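Local coordinates for fibrillarin-like rRNA/tRNA 2'-O-methyltransferase (Aeropyrum pernix, PDB 4DF3), which probably transfers methyl groups from S-adenosyl-L-methionine to ribose 2'-hydroxyls of rRNA and tRNA, at sites chosen by a guide RNA, at residues M178-K183 with A225-V230; K68-L73 with I211-H216. The protein carries 2 engineered substitutions. One frame throughout, in Å; residues are numbered along the deposited sequence.

Contact 1 (M178-K183 with A225-V230)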
ATOM      1  N   MET A 178       3.589   9.475   3.427  1.00  7.91           N
ATOM      2  CA  MET A 178       2.418   9.522   2.544  1.00  8.37           C
ATOM      3  C   MET A 178       2.832   8.854   1.266  1.00  7.68           C
ATOM      4  O   MET A 178       3.860   9.238   0.641  1.00  9.02           O
ATOM      5  CB  MET A 178       2.081  11.026   2.251  1.00  8.47           C
ATOM      6  CG  MET A 178       0.720  11.310   1.554  1.00  8.78           C
ATOM      7  SD  MET A 178       0.686  10.705  -0.137  1.00 13.08           S
ATOM      8  CE  MET A 178       1.926  11.707  -0.853  1.00  9.66           C
ATOM      9  N   LEU A 179       2.127   7.777   0.907  1.00  6.70           N
ATOM     10  CA  LEU A 179       2.366   7.112  -0.363  1.00  8.76           C
ATOM     11  C   LEU A 179       1.101   7.295  -1.167  1.00  8.14           C
ATOM     12  O   LEU A 179      -0.015   6.996  -0.706  1.00  8.07           O
ATOM     13  CB  LEU A 179       2.600   5.618  -0.132  1.00  7.24           C
ATOM     14  CG  LEU A 179       3.961   5.280   0.514  1.00  9.86           C
ATOM     15  CD1 LEU A 179       3.861   3.832   1.127  1.00  9.60           C
ATOM     16  CD2 LEU A 179       5.107   5.359  -0.553  1.00 16.17           C
ATOM     17  N   MET A 180       1.281   7.801  -2.374  1.00  9.05           N
ATOM     18  CA  MET A 180       0.108   8.117  -3.275  1.00  9.89           C
ATOM     19  C   MET A 180       0.337   7.506  -4.695  1.00 10.67           C
ATOM     20  O   MET A 180       1.354   7.770  -5.339  1.00 12.68           O
ATOM     21  CB  MET A 180      -0.206   9.631  -3.389  1.00  9.93           C
ATOM     22  CG  MET A 180      -1.553   9.842  -4.121  1.00 13.23           C
ATOM     23  SD  MET A 180      -1.904  11.625  -4.227  1.00 16.00           S
ATOM     24  CE  MET A 180      -1.037  12.184  -5.661  1.00 16.82           C
ATOM     25  N   ALA A 181      -0.538   6.602  -5.101  1.00 10.30           N
ATOM     26  CA  ALA A 181      -0.544   6.140  -6.495  1.00 11.07           C
ATOM     27  C   ALA A 181      -1.196   7.216  -7.366  1.00 11.67           C
ATOM     28  O   ALA A 181      -2.357   7.587  -7.163  1.00 15.39           O
ATOM     29  CB  ALA A 181      -1.354   4.845  -6.600  1.00 11.96           C
ATOM     30  N   ILE A 182      -0.470   7.672  -8.377  1.00 12.89           N
ATOM     31  CA  ILE A 182      -0.920   8.732  -9.265  1.00 13.85           C
ATOM     32  C   ILE A 182      -0.930   8.213 -10.727  1.00 14.28           C
ATOM     33  O   ILE A 182       0.005   7.501 -11.127  1.00 10.75           O
ATOM     34  CB  ILE A 182       0.042   9.984  -9.134  1.00 14.16           C
ATOM     35  CG1 ILE A 182      -0.512  11.163  -9.942  1.00 13.44           C
ATOM     36  CG2 ILE A 182       1.469   9.697  -9.488  1.00 15.58           C
ATOM     37  CD1 ILE A 182       0.304  12.490  -9.656  1.00 17.49           C
ATOM     38  N   LYS A 183      -1.958   8.603 -11.498  1.00 14.50           N
ATOM     39  CA  LYS A 183      -1.960   8.330 -12.935  1.00 16.46           C
ATOM     40  C   LYS A 183      -0.805   9.074 -13.524  1.00 14.25           C
ATOM     41  O   LYS A 183      -0.669  10.279 -13.318  1.00 17.60           O
ATOM     42  CB  LYS A 183      -3.290   8.818 -13.528  1.00 17.06           C
ATOM     43  CG  LYS A 183      -3.729   8.032 -14.716  1.00 26.50           C
ATOM     44  CD  LYS A 183      -4.500   6.771 -14.252  1.00 34.11           C
ATOM     45  CE  LYS A 183      -5.048   5.866 -15.390  1.00 37.64           C
ATOM     46  NZ  LYS A 183      -5.522   6.536 -16.643  1.00 40.20           N
ATOM     47  N   ALA A 225       2.437   5.964 -11.207  1.00 10.90           N
ATOM     48  CA  ALA A 225       3.683   6.062 -10.478  1.00 11.58           C
ATOM     49  C   ALA A 225       3.285   6.024  -9.014  1.00 10.60           C
ATOM     50  O   ALA A 225       2.133   6.310  -8.659  1.00 10.42           O
ATOM     51  CB  ALA A 225       4.349   7.447 -10.817  1.00 11.56           C
ATOM     52  N   MET A 226       4.234   5.760  -8.156  1.00 10.54           N
ATOM     53  CA  MET A 226       4.071   5.916  -6.702  1.00  9.94           C
ATOM     54  C   MET A 226       4.842   7.111  -6.165  1.00  9.83           C
ATOM     55  O   MET A 226       6.080   7.185  -6.351  1.00 11.87           O
ATOM     56  CB  MET A 226       4.524   4.597  -6.063  1.00  8.62           C
ATOM     57  CG  MET A 226       4.353   4.575  -4.450  1.00  8.76           C
ATOM     58  SD  MET A 226       2.568   4.558  -4.090  1.00 11.89           S
ATOM     59  CE  MET A 226       2.249   2.800  -4.456  1.00 11.72           C
ATOM     60  N   ILE A 227       4.109   8.055  -5.554  1.00  9.46           N
ATOM     61  CA  ILE A 227       4.753   9.246  -4.995  1.00 12.06           C
ATOM     62  C   ILE A 227       4.953   8.950  -3.506  1.00  9.57           C
ATOM     63  O   ILE A 227       4.031   8.455  -2.862  1.00 10.55           O
ATOM     64  CB  ILE A 227       3.831  10.461  -5.112  1.00 12.20           C
ATOM     65  CG1 ILE A 227       3.706  10.864  -6.584  1.00 15.22           C
ATOM     66  CG2 ILE A 227       4.439  11.674  -4.293  1.00 11.37           C
ATOM     67  CD1 ILE A 227       2.540  11.794  -6.811  1.00 18.82           C
ATOM     68  N   TYR A 228       6.151   9.252  -2.990  1.00 10.60           N
ATOM     69  CA  TYR A 228       6.458   9.039  -1.579  1.00 11.16           C
ATOM     70  C   TYR A 228       6.875  10.385  -0.962  1.00 11.28           C
ATOM     71  O   TYR A 228       7.807  11.049  -1.462  1.00 12.74           O
ATOM     72  CB  TYR A 228       7.596   7.976  -1.472  1.00  9.83           C
ATOM     73  CG  TYR A 228       8.204   7.823  -0.145  1.00 12.36           C
ATOM     74  CD1 TYR A 228       7.445   7.923   1.022  1.00  9.62           C
ATOM     75  CD2 TYR A 228       9.567   7.486  -0.031  1.00 14.83           C
ATOM     76  CE1 TYR A 228       7.993   7.726   2.275  1.00 12.30           C
ATOM     77  CE2 TYR A 228      10.152   7.294   1.226  1.00 12.81           C
ATOM     78  CZ  TYR A 228       9.368   7.430   2.392  1.00 13.05           C
ATOM     79  OH  TYR A 228       9.935   7.216   3.651  1.00 12.83           O
ATOM     80  N   ALA A 229       6.153  10.831   0.065  1.00 10.80           N
ATOM     81  CA  ALA A 229       6.426  12.146   0.653  1.00 11.44           C
ATOM     82  C   ALA A 229       6.385  12.040   2.200  1.00 12.77           C
ATOM     83  O   ALA A 229       5.833  11.064   2.762  1.00 11.61           O
ATOM     84  CB  ALA A 229       5.504  13.161   0.148  1.00  9.59           C
ATOM     85  N   VAL A 230       7.050  12.974   2.880  1.00 15.54           N
ATOM     86  CA  VAL A 230       7.102  13.005   4.385  1.00 17.87           C
ATOM     87  C   VAL A 230       6.954  14.492   4.816  1.00 20.68           C
ATOM     88  O   VAL A 230       7.078  15.372   3.908  1.00 21.20           O
ATOM     89  CB  VAL A 230       8.417  12.426   4.971  1.00 20.11           C
ATOM     90  CG1 VAL A 230       8.643  10.994   4.553  1.00 24.20           C
ATOM     91  CG2 VAL A 230       9.621  13.296   4.522  1.00 21.66           C
TER
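Ile227 CD1 lies against Ile182 CG2 at 3.6 Å and reaches Met180 CE on the same face of the sheet. Its CG1 is anti to the carbonyl carbon (chi1 -70°), and the chain then extends, which sends CD1 to the branches of Ile182. Met180 runs beside Ile227 and points the same way; its methyl meets CD1 at 3.8 Å. Ala225 CB touches Ile182 CG2 at one end of this row. At the other end Met178 folds back through two bends, and its CE rests 4.0 Å from Ala229 CB. With an alanine at Ile227, Ile182 CG2 and Met180 CE would probably lose the neighbour they share, and a gap is likely to open beneath helix 195-206.

The other face carries Leu179, Ala181, Met226 and Tyr228. Leu179 CD2 packs on Tyr228 CB at 3.7 Å and also meets Met226 CG. Met178 O lies at the edge of the Tyr228 ring, in its plane. Met226 SD sits near the backbone carbonyl of Met180.

Six backbone hydrogen bonds fix this register, in three pairs: Met178 with Ala229, Met180 with Ile227, and Ile182 with Ala225. The bond from Ile227 N to Met180 O is 2.8 Å and almost straight at N-H (179°). Leu179 and Ala181 pair on their other side with strand 148-153. Helices 160-171 and 195-206 cover the face with Ile227, while Ala181 touches the S-adenosyl-L-methionine-binding residue Asp154 on the other. Strand 176-183 is the last parallel strand, and 224-229 runs antiparallel to it, as in the seven-stranded sheet of the Rossmann-like class I methyltransferases.

Contact 2 (K68-L73 with I211-H216)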
ATOM      1  N   LYS A  68      10.413  -1.491  -8.425  1.00 11.79           N
ATOM      2  CA  LYS A  68      10.885  -0.427  -9.304  1.00 11.72           C
ATOM      3  C   LYS A  68      11.901   0.540  -8.624  1.00 12.37           C
ATOM      4  O   LYS A  68      12.254   1.601  -9.159  1.00 15.37           O
ATOM      5  CB  LYS A  68       9.665   0.339  -9.875  1.00 11.54           C
ATOM      6  CG  LYS A  68       8.847  -0.520 -10.911  1.00  9.67           C
ATOM      7  CD  LYS A  68       9.653  -1.198 -12.008  1.00 15.71           C
ATOM      8  CE  LYS A  68      10.486  -0.182 -12.823  1.00 14.39           C
ATOM      9  NZ  LYS A  68       9.590   0.884 -13.438  1.00 16.47           N
ATOM     10  N   GLY A  69      12.254   0.272  -7.386  1.00 12.88           N
ATOM     11  CA  GLY A  69      13.371   1.002  -6.729  1.00 14.18           C
ATOM     12  C   GLY A  69      12.935   2.099  -5.772  1.00 14.46           C
ATOM     13  O   GLY A  69      13.723   2.980  -5.406  1.00 13.62           O
ATOM     14  N   LEU A  70      11.684   2.054  -5.299  1.00 13.24           N
ATOM     15  CA  LEU A  70      11.311   2.995  -4.259  1.00 13.06           C
ATOM     16  C   LEU A  70      12.417   2.945  -3.140  1.00 14.04           C
ATOM     17  O   LEU A  70      12.909   1.887  -2.752  1.00 13.31           O
ATOM     18  CB  LEU A  70       9.896   2.590  -3.690  1.00 12.48           C
ATOM     19  CG  LEU A  70       9.461   3.434  -2.474  1.00 14.55           C
ATOM     20  CD1 LEU A  70       9.251   4.884  -2.799  1.00 18.43           C
ATOM     21  CD2 LEU A  70       8.144   2.924  -1.877  1.00 12.51           C
ATOM     22  N   ILE A  71      12.798   4.122  -2.631  1.00 16.97           N
ATOM     23  CA  ILE A  71      14.059   4.240  -1.842  1.00 18.08           C
ATOM     24  C   ILE A  71      14.087   3.418  -0.540  1.00 17.52           C
ATOM     25  O   ILE A  71      15.188   3.026  -0.083  1.00 17.63           O
ATOM     26  CB  ILE A  71      14.338   5.776  -1.625  1.00 20.25           C
ATOM     27  CG1 ILE A  71      15.729   6.081  -1.054  1.00 23.01           C
ATOM     28  CG2 ILE A  71      13.200   6.431  -0.819  1.00 19.86           C
ATOM     29  CD1 ILE A  71      16.117   7.559  -1.269  1.00 32.41           C
ATOM     30  N   GLU A  72      12.909   3.165   0.067  1.00 14.69           N
ATOM     31  CA  GLU A  72      12.777   2.454   1.394  1.00 13.66           C
ATOM     32  C   GLU A  72      11.329   2.035   1.456  1.00 12.73           C
ATOM     33  O   GLU A  72      10.506   2.571   0.663  1.00 10.54           O
ATOM     34  CB  GLU A  72      13.120   3.361   2.586  1.00 14.01           C
ATOM     35  CG  GLU A  72      12.322   4.605   2.759  1.00 17.48           C
ATOM     36  CD  GLU A  72      13.130   5.800   3.210  1.00 22.24           C
ATOM     37  OE1 GLU A  72      14.374   5.728   3.362  1.00 21.14           O
ATOM     38  OE2 GLU A  72      12.515   6.857   3.341  1.00 19.47           O
ATOM     39  N   LEU A  73      11.069   1.045   2.313  1.00 11.43           N
ATOM     40  CA  LEU A  73       9.707   0.673   2.650  1.00 11.43           C
ATOM     41  C   LEU A  73       9.328   1.349   3.969  1.00 13.90           C
ATOM     42  O   LEU A  73       9.745   0.916   4.999  1.00 13.02           O
ATOM     43  CB  LEU A  73       9.587  -0.832   2.815  1.00 10.90           C
ATOM     44  CG  LEU A  73       8.235  -1.389   3.295  1.00  9.98           C
ATOM     45  CD1 LEU A  73       7.156  -0.877   2.359  1.00 11.34           C
ATOM     46  CD2 LEU A  73       8.238  -2.900   3.390  1.00 11.52           C
ATOM     47  N   ILE A 211       8.299  15.904  -1.315  1.00 18.82           N
ATOM     48  CA  ILE A 211       8.427  14.681  -2.070  1.00 17.13           C
ATOM     49  C   ILE A 211       9.807  14.044  -1.845  1.00 16.80           C
ATOM     50  O   ILE A 211      10.841  14.693  -2.095  1.00 19.12           O
ATOM     51  CB  ILE A 211       8.269  14.981  -3.548  1.00 17.42           C
ATOM     52  CG1 ILE A 211       6.929  15.743  -3.816  1.00 22.26           C
ATOM     53  CG2 ILE A 211       8.284  13.662  -4.311  1.00 14.27           C
ATOM     54  CD1 ILE A 211       5.730  15.134  -3.131  1.00 23.43           C
ATOM     55  N   LYS A 212       9.854  12.807  -1.377  1.00 13.38           N
ATOM     56  CA  LYS A 212      11.087  12.113  -1.129  1.00 13.62           C
ATOM     57  C   LYS A 212      11.492  11.210  -2.274  1.00 14.87           C
ATOM     58  O   LYS A 212      12.701  10.986  -2.526  1.00 15.24           O
ATOM     59  CB  LYS A 212      10.967  11.304   0.149  1.00 14.57           C
ATOM     60  CG  LYS A 212      12.325  10.895   0.721  1.00 15.78           C
ATOM     61  CD  LYS A 212      12.288  10.385   2.162  1.00 18.25           C
ATOM     62  CE  LYS A 212      13.736  10.184   2.606  1.00 19.42           C
ATOM     63  NZ  LYS A 212      13.772   9.314   3.775  1.00 18.09           N
ATOM     64  N   ASP A 213      10.504  10.636  -2.957  1.00 12.94           N
ATOM     65  CA  ASP A 213      10.813   9.713  -4.074  1.00 13.74           C
ATOM     66  C   ASP A 213       9.574   9.600  -4.974  1.00 12.88           C
ATOM     67  O   ASP A 213       8.437   9.848  -4.515  1.00 14.11           O
ATOM     68  CB  ASP A 213      11.250   8.316  -3.585  1.00 12.11           C
ATOM     69  CG  ASP A 213      12.076   7.541  -4.618  1.00 16.66           C
ATOM     70  OD1 ASP A 213      12.494   8.087  -5.642  1.00 15.47           O
ATOM     71  OD2 ASP A 213      12.259   6.335  -4.459  1.00 14.94           O
ATOM     72  N   VAL A 214       9.813   9.288  -6.255  1.00 12.36           N
ATOM     73  CA  VAL A 214       8.729   8.974  -7.184  1.00 12.49           C
ATOM     74  C   VAL A 214       9.259   7.884  -8.079  1.00 14.69           C
ATOM     75  O   VAL A 214      10.362   8.028  -8.648  1.00 13.85           O
ATOM     76  CB  VAL A 214       8.267  10.158  -8.089  1.00 11.86           C
ATOM     77  CG1 VAL A 214       6.925   9.722  -9.018  1.00 11.45           C
ATOM     78  CG2 VAL A 214       7.889  11.348  -7.261  1.00 16.45           C
ATOM     79  N   VAL A 215       8.514   6.789  -8.212  1.00 13.06           N
ATOM     80  CA  VAL A 215       8.908   5.772  -9.163  1.00 13.78           C
ATOM     81  C   VAL A 215       7.730   5.428 -10.073  1.00 12.92           C
ATOM     82  O   VAL A 215       6.612   5.239  -9.611  1.00 13.27           O
ATOM     83  CB  VAL A 215       9.534   4.432  -8.561  1.00 15.57           C
ATOM     84  CG1 VAL A 215      10.932   4.714  -7.895  1.00 17.42           C
ATOM     85  CG2 VAL A 215       8.524   3.655  -7.624  1.00 15.43           C
ATOM     86  N   HIS A 216       8.004   5.329 -11.378  1.00 12.45           N
ATOM     87  CA  HIS A 216       6.987   4.815 -12.253  1.00 13.16           C
ATOM     88  C   HIS A 216       6.849   3.277 -12.109  1.00 11.82           C
ATOM     89  O   HIS A 216       7.845   2.597 -11.824  1.00 12.62           O
ATOM     90  CB  HIS A 216       7.273   5.242 -13.720  1.00 13.09           C
ATOM     91  CG  HIS A 216       6.066   5.085 -14.597  1.00 10.47           C
ATOM     92  ND1 HIS A 216       5.754   3.884 -15.209  1.00 10.74           N
ATOM     93  CD2 HIS A 216       5.066   5.935 -14.923  1.00 11.39           C
ATOM     94  CE1 HIS A 216       4.601   3.981 -15.819  1.00 11.63           C
ATOM     95  NE2 HIS A 216       4.187   5.236 -15.721  1.00  9.89           N
TER
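Asp213 and Val215 of the edge strand 211-216 pack against the turn that ends helix 61-67. Gly69 closes that helix with a Schellman motif, its phi positive at 101°. The touching parts of turn and strand run in nearly opposite directions.

The close packing lies in the middle. Val215 CG1 sits 3.6 Å from Lys68 O and next to Leu70 N, where the chain leaves the helix. Buried Leu70 packs its CD1 at Asp213. Asp213 OD2 accepts a weak, bent hydrogen bond from Ile71 N at 2.9 Å, with an N-H...O angle of 129°. OD2 also lies 3.6 Å from Ile71 CB. The other oxygen, OD1, takes a weak bond from Val214 N. The two weak bonds probably help to fix the carboxylate's rotation. Lys212 and Asp213 both face Tyr228 in a classic beta bulge.

Lys68 is partly exposed but well gripped. It curls through three bends to bring NZ to His216 O at 2.9 Å. NZ comes from above the carbonyl plane, 46° out of it, and also bonds to Asp218 O. The loose, solvent side has exposed Ile71 and Lys212 and partly exposed Glu72. Lys212 stretches out and crosses the Glu72 side chain at about a right angle. Tyr228 OH hydrogen-bonds to the same carboxylate oxygen that forms the salt bridge. Lys212 NZ meets Glu72 OE2 at 2.8 Å on its syn lone pair.

In the fold
Contact 1 is core and contact 2 is partly surface, with centres about 8 Å apart. Both reach the same sheet: strand 224-229 lies between strand 176-183 and the edge strand 211-216, and loop 68-73 lies against that edge strand. Contact 1 joins two neighbouring strands with paired backbone bonds and apolar side chains. Contact 2 fastens the loop mostly through side chains, with a salt bridge at an exposed lysine and a lysine-to-carbonyl bond at the other end. Tyr228 connects the two. Its CB touches Leu70 CD1, and its backbone pairs with Lys212. Contact 1 also comes nearer to the bound S-adenosylmethionine.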